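PDB 4AO9: beta-phenylalanine aminotransferase from Variovorax paradoxus, which probably uses pyridoxal-5'-phosphate to transfer the amino group of beta-phenylalanine to a keto-acid acceptor, as a class-III aminotransferase. Local coordinates for residues Gly130-Leu135 with Ala333-Leu338; Ser280-Leu285 with Ala302-Leu307. One frame throughout, in Å; residues are numbered along the deposited sequence.

In the fold
Both contacts belong to the class-III aminotransferase part of the chain, and interaction 2 is nested along the chain inside the long loop closed by interaction 1. Their centres are 20 Å apart and their nearest atoms about 8 Å, so they do not touch. Interaction 1 joins helix 129-139, which immediately precedes strand 145-149, to helix 325-337. Interaction 2 joins strand 282-286 to helix 302-305, which is the helix before 325-337 in the chain. Strands 145-149 and 282-286 belong to the same seven-stranded sheet, separated in it by the antiparallel strand 296-300. The side chains of Leu132 and Leu282 are about 14 and 13 Å from bound pyridoxal-5'-phosphate, too far for either to touch the cofactor.

Interaction 1: residues Gly130-Leu135 with Ala333-Leu338; sequences GRLARL and AGLTKL
Thr336 meets Leu135 through its methyl group, while its hydroxyl OG1 is hydrogen-bonded back to Tyr332 O, one turn earlier in its own helix. The torsion explains this division of labour: OG1 sits between the backbone N and the carbonyl carbon (chi1 57°), and CG2 is thereby left beside the backbone N, on the side where Leu135 arrives. Leu135 CD2 lies 3.7 Å from Thr336 CG2. The same methyl reaches the root of a second side chain, with Leu135 CD2 also 3.7 Å from Leu335 CB, so one branch is seated between two consecutive residues of the other helix. The second branch is used less, Leu135 CD1 coming to 4.0 Å from Thr336 CG2. Leu135 can extend in this way because its CG is anti to the backbone N (chi1 -169°), and its side chain runs obliquely to both partners.

Deeper in, Leu132 CD1 and Leu335 CD1 approach end to end at 4.1 Å, their side chains crossing at about a right angle. No hydrogen bond links the segments. With the helix axes 10.9 Å apart at closest approach and inclined at 48°, the backbones are well separated, and the gap is bridged by leucine side chains and one threonine methyl. The small buried area, 143 Å² over both sides, agrees with so few touching atoms.

Leu335 also packs on Tyr101 and Tyr288, whereas Ala133 and Arg134, on the first helix, touch Met55 and Tyr54 of the second subunit. Helix 129-139 rests on strand 145-149 through Leu132 and Phe148, with helix 325-337 alongside it and helix 106-117 packed on that helix at Ala333.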
loop_
_atom_site.group_PDB
_atom_site.type_symbol
_atom_site.label_atom_id
_atom_site.label_comp_id
_atom_site.label_asym_id
_atom_site.label_seq_id
_atom_site.Cartn_x
_atom_site.Cartn_y
_atom_site.Cartn_z
ATOM N N GLY A 130 -13.569 -3.653 -12.848
ATOM C CA GLY A 130 -13.444 -3.959 -14.272
ATOM C C GLY A 130 -13.560 -2.729 -15.149
ATOM O O GLY A 130 -12.847 -2.608 -16.150
ATOM N N ARG A 131 -14.429 -1.798 -14.750
ATOM C CA ARG A 131 -14.617 -0.531 -15.473
ATOM C C ARG A 131 -13.324 0.279 -15.465
ATOM O O ARG A 131 -12.901 0.828 -16.488
ATOM C CB ARG A 131 -15.718 0.314 -14.815
ATOM C CG ARG A 131 -17.062 -0.375 -14.643
ATOM C CD ARG A 131 -18.089 0.640 -14.170
ATOM N NE ARG A 131 -18.423 1.597 -15.225
ATOM C CZ ARG A 131 -19.166 2.686 -15.051
ATOM N NH1 ARG A 131 -19.654 2.980 -13.851
ATOM N NH2 ARG A 131 -19.421 3.487 -16.083
ATOM N N LEU A 132 -12.682 0.348 -14.305
ATOM C CA LEU A 132 -11.459 1.121 -14.195
ATOM C C LEU A 132 -10.310 0.411 -14.910
ATOM O O LEU A 132 -9.520 1.069 -15.592
ATOM C CB LEU A 132 -11.113 1.413 -12.729
ATOM C CG LEU A 132 -9.837 2.228 -12.486
ATOM C CD1 LEU A 132 -9.860 3.589 -13.238
ATOM C CD2 LEU A 132 -9.568 2.441 -10.981
ATOM N N ALA A 133 -10.221 -0.918 -14.777
ATOM C CA ALA A 133 -9.189 -1.663 -15.500
ATOM C C ALA A 133 -9.288 -1.459 -17.001
ATOM O O ALA A 133 -8.272 -1.182 -17.651
ATOM C CB ALA A 133 -9.248 -3.145 -15.158
ATOM N N ARG A 134 -10.503 -1.566 -17.541
ATOM C CA ARG A 134 -10.717 -1.339 -18.973
ATOM C C ARG A 134 -10.319 0.076 -19.395
ATOM O O ARG A 134 -9.643 0.262 -20.413
ATOM C CB ARG A 134 -12.171 -1.637 -19.340
ATOM C CG ARG A 134 -12.540 -1.216 -20.758
ATOM C CD ARG A 134 -13.915 -1.700 -21.143
ATOM N NE ARG A 134 -14.168 -1.374 -22.544
ATOM C CZ ARG A 134 -15.174 -1.855 -23.271
ATOM N NH1 ARG A 134 -16.053 -2.699 -22.740
ATOM N NH2 ARG A 134 -15.296 -1.489 -24.543
ATOM N N LEU A 135 -10.738 1.066 -18.612
ATOM C CA LEU A 135 -10.410 2.458 -18.899
ATOM C C LEU A 135 -8.900 2.662 -18.970
ATOM O O LEU A 135 -8.393 3.310 -19.892
ATOM C CB LEU A 135 -11.013 3.378 -17.834
ATOM C CG LEU A 135 -10.969 4.873 -18.165
ATOM C CD1 LEU A 135 -11.907 5.220 -19.319
ATOM C CD2 LEU A 135 -11.368 5.670 -16.952
ATOM N N ALA A 333 -14.293 7.999 -11.988
ATOM C CA ALA A 333 -14.901 9.322 -12.063
ATOM C C ALA A 333 -13.877 10.387 -12.447
ATOM O O ALA A 333 -14.133 11.227 -13.308
ATOM C CB ALA A 333 -15.564 9.667 -10.753
ATOM N N GLY A 334 -12.704 10.344 -11.826
ATOM C CA GLY A 334 -11.676 11.345 -12.087
ATOM C C GLY A 334 -11.188 11.319 -13.522
ATOM O O GLY A 334 -11.091 12.364 -14.179
ATOM N N LEU A 335 -10.896 10.125 -14.020
ATOM C CA LEU A 335 -10.337 9.995 -15.359
ATOM C C LEU A 335 -11.339 10.281 -16.473
ATOM O O LEU A 335 -10.950 10.772 -17.542
ATOM C CB LEU A 335 -9.690 8.622 -15.549
ATOM C CG LEU A 335 -8.487 8.350 -14.633
ATOM C CD1 LEU A 335 -8.042 6.903 -14.763
ATOM C CD2 LEU A 335 -7.331 9.299 -14.908
ATOM N N THR A 336 -12.612 9.979 -16.226
ATOM C CA THR A 336 -13.645 10.196 -17.255
ATOM C C THR A 336 -14.238 11.601 -17.232
ATOM O O THR A 336 -14.593 12.130 -18.294
ATOM C CB THR A 336 -14.814 9.193 -17.171
ATOM O OG1 THR A 336 -15.415 9.252 -15.876
ATOM C CG2 THR A 336 -14.364 7.774 -17.450
ATOM N N LYS A 337 -14.346 12.196 -16.045
ATOM C CA LYS A 337 -15.039 13.486 -15.900
ATOM C C LYS A 337 -14.113 14.690 -15.819
ATOM O O LYS A 337 -14.517 15.809 -16.173
ATOM C CB LYS A 337 -15.985 13.477 -14.691
ATOM C CG LYS A 337 -17.100 12.445 -14.782
ATOM C CD LYS A 337 -17.992 12.472 -13.551
ATOM C CE LYS A 337 -19.088 11.412 -13.634
ATOM N NZ LYS A 337 -20.061 11.550 -12.510
ATOM N N LEU A 338 -12.881 14.479 -15.355
ATOM C CA LEU A 338 -11.990 15.594 -15.060
ATOM C C LEU A 338 -10.646 15.506 -15.760
ATOM O O LEU A 338 -10.341 16.326 -16.619
ATOM C CB LEU A 338 -11.789 15.737 -13.545
ATOM C CG LEU A 338 -13.037 16.094 -12.737
ATOM C CD1 LEU A 338 -12.755 16.022 -11.255
ATOM C CD2 LEU A 338 -13.524 17.486 -13.143
#

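Interaction 2: residues Ser280-Leu285 with Ala302-Leu307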
loop_
_atom_site.group_PDB
_atom_site.type_symbol
_atom_site.label_atom_id
_atom_site.label_comp_id
_atom_site.label_asym_id
_atom_site.label_seq_id
_atom_site.Cartn_x
_atom_site.Cartn_y
_atom_site.Cartn_z
ATOM N N SER A 280 7.416 -0.234 -23.321
ATOM C CA SER A 280 7.945 -1.121 -22.277
ATOM C C SER A 280 7.128 -2.408 -22.170
ATOM O O SER A 280 5.959 -2.456 -22.546
ATOM C CB SER A 280 7.979 -0.393 -20.934
ATOM O OG SER A 280 6.683 0.077 -20.585
ATOM N N ASP A 281 7.765 -3.457 -21.649
ATOM C CA ASP A 281 7.099 -4.736 -21.417
ATOM C C ASP A 281 6.081 -4.684 -20.286
ATOM O O ASP A 281 5.046 -5.357 -20.351
ATOM C CB ASP A 281 8.134 -5.817 -21.143
ATOM C CG ASP A 281 9.086 -5.986 -22.295
ATOM O OD1 ASP A 281 8.710 -6.693 -23.258
ATOM O OD2 ASP A 281 10.178 -5.391 -22.253
ATOM N N LEU A 282 6.379 -3.881 -19.264
ATOM C CA LEU A 282 5.438 -3.567 -18.183
ATOM C C LEU A 282 5.486 -2.074 -17.922
ATOM O O LEU A 282 6.489 -1.408 -18.240
ATOM C CB LEU A 282 5.770 -4.318 -16.882
ATOM C CG LEU A 282 5.742 -5.849 -16.932
ATOM C CD1 LEU A 282 6.325 -6.411 -15.640
ATOM C CD2 LEU A 282 4.331 -6.383 -17.144
ATOM N N THR A 283 4.411 -1.568 -17.319
ATOM C CA THR A 283 4.296 -0.183 -16.915
ATOM C C THR A 283 3.663 -0.169 -15.533
ATOM O O THR A 283 2.709 -0.911 -15.274
ATOM C CB THR A 283 3.384 0.577 -17.883
ATOM O OG1 THR A 283 3.989 0.565 -19.186
ATOM C CG2 THR A 283 3.185 2.031 -17.432
ATOM N N THR A 284 4.179 0.694 -14.662
ATOM C CA THR A 284 3.536 0.908 -13.368
ATOM C C THR A 284 2.894 2.293 -13.320
ATOM O O THR A 284 3.364 3.246 -13.962
ATOM C CB THR A 284 4.506 0.699 -12.208
ATOM O OG1 THR A 284 5.631 1.575 -12.365
ATOM C CG2 THR A 284 4.986 -0.766 -12.181
ATOM N N LEU A 285 1.787 2.364 -12.581
ATOM C CA LEU A 285 0.969 3.564 -12.444
ATOM C C LEU A 285 0.624 3.785 -10.980
ATOM O O LEU A 285 0.677 2.861 -10.168
ATOM C CB LEU A 285 -0.336 3.386 -13.225
ATOM C CG LEU A 285 -0.237 3.171 -14.728
ATOM C CD1 LEU A 285 -1.622 2.788 -15.260
ATOM C CD2 LEU A 285 0.280 4.418 -15.432
ATOM N N ALA A 302 0.230 -9.293 -21.808
ATOM C CA ALA A 302 -0.650 -10.333 -21.291
ATOM C C ALA A 302 0.109 -11.619 -20.929
ATOM O O ALA A 302 -0.228 -12.274 -19.936
ATOM C CB ALA A 302 -1.768 -10.627 -22.290
ATOM N N ASP A 303 1.149 -11.967 -21.684
ATOM C CA ASP A 303 1.878 -13.201 -21.373
ATOM C C ASP A 303 2.679 -13.112 -20.079
ATOM O O ASP A 303 2.862 -14.117 -19.399
ATOM C CB ASP A 303 2.723 -13.730 -22.560
ATOM C CG ASP A 303 3.860 -12.796 -22.968
ATOM O OD1 ASP A 303 3.805 -11.586 -22.671
ATOM O OD2 ASP A 303 4.819 -13.280 -23.617
ATOM N N VAL A 304 3.119 -11.909 -19.710
ATOM C CA VAL A 304 3.783 -11.718 -18.417
ATOM C C VAL A 304 2.738 -11.675 -17.305
ATOM O O VAL A 304 2.913 -12.298 -16.242
ATOM C CB VAL A 304 4.672 -10.446 -18.416
ATOM C CG1 VAL A 304 5.277 -10.198 -17.030
ATOM C CG2 VAL A 304 5.782 -10.584 -19.478
ATOM N N MET A 305 1.649 -10.946 -17.539
ATOM C CA MET A 305 0.588 -10.845 -16.536
ATOM C C MET A 305 -0.097 -12.192 -16.268
ATOM O O MET A 305 -0.682 -12.394 -15.193
ATOM C CB MET A 305 -0.431 -9.781 -16.939
ATOM C CG MET A 305 0.133 -8.350 -16.928
ATOM S SD MET A 305 0.860 -7.855 -15.336
ATOM C CE MET A 305 -0.598 -7.850 -14.275
ATOM N N ALA A 306 0.001 -13.105 -17.229
ATOM C CA ALA A 306 -0.574 -14.441 -17.099
ATOM C C ALA A 306 0.018 -15.213 -15.922
ATOM O O ALA A 306 -0.611 -16.156 -15.407
ATOM C CB ALA A 306 -0.391 -15.218 -18.383
ATOM N N LEU A 307 1.205 -14.803 -15.472
ATOM C CA LEU A 307 1.803 -15.429 -14.292
ATOM C C LEU A 307 0.866 -15.334 -13.095
ATOM O O LEU A 307 0.940 -16.169 -12.191
ATOM C CB LEU A 307 3.133 -14.765 -13.947
ATOM C CG LEU A 307 4.285 -15.051 -14.907
ATOM C CD1 LEU A 307 5.516 -14.246 -14.517
ATOM C CD2 LEU A 307 4.578 -16.536 -14.926
#
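Leu282 makes every close contact here, sending one branch into an apolar corner formed by Val304 and Met305. Its CD2 is 3.9 Å from Val304 CG1 and 4.2 Å from Met305 SD, and the two partners reach this methyl from directions roughly at right angles to each other. Within the two segments the other branch meets the valine, Leu282 CD1 being 4.2 Å from Val304 CG1. Both partners meet the leucine obliquely, and CG1 is the valine methyl that touches. Met305 folds instead of extending: bends at chi2 (-56°) and chi3 (-66°) bring the sulfur to the leucine, with CE turned away from it. All three side chains are buried, and Val258 of strand 256-260 also covers the leucine.

The topology is that of the large domain of fold-type I pyridoxal-phosphate enzymes, whose seven-stranded sheet has a single antiparallel member, here strand 296-300. Strand 282-286 is its neighbour and leads directly to Lys287 of the cofactor pocket, while helix 302-305 begins just after the antiparallel strand ends.

At the start of strand 282-286, Ser280 OG donates to Leu282 O over 2.8 Å, approaching from well above the carbonyl plane (55° out of it) and tying the turn to the residue that carries the contact. Asp281, just before that leucine, is a buried carboxylate outside the close contact, and its OD1 stands 7.0 Å from Asp303 OD1. Their like charges share a mediator, since Arg301 forms salt bridges with both. Asp281 has further partners in Arg247 and Leu257 N, which would be expected to stabilise its carboxylate form, whereas the packing opens out at the exposed Asp303, on the solvent side of the helix.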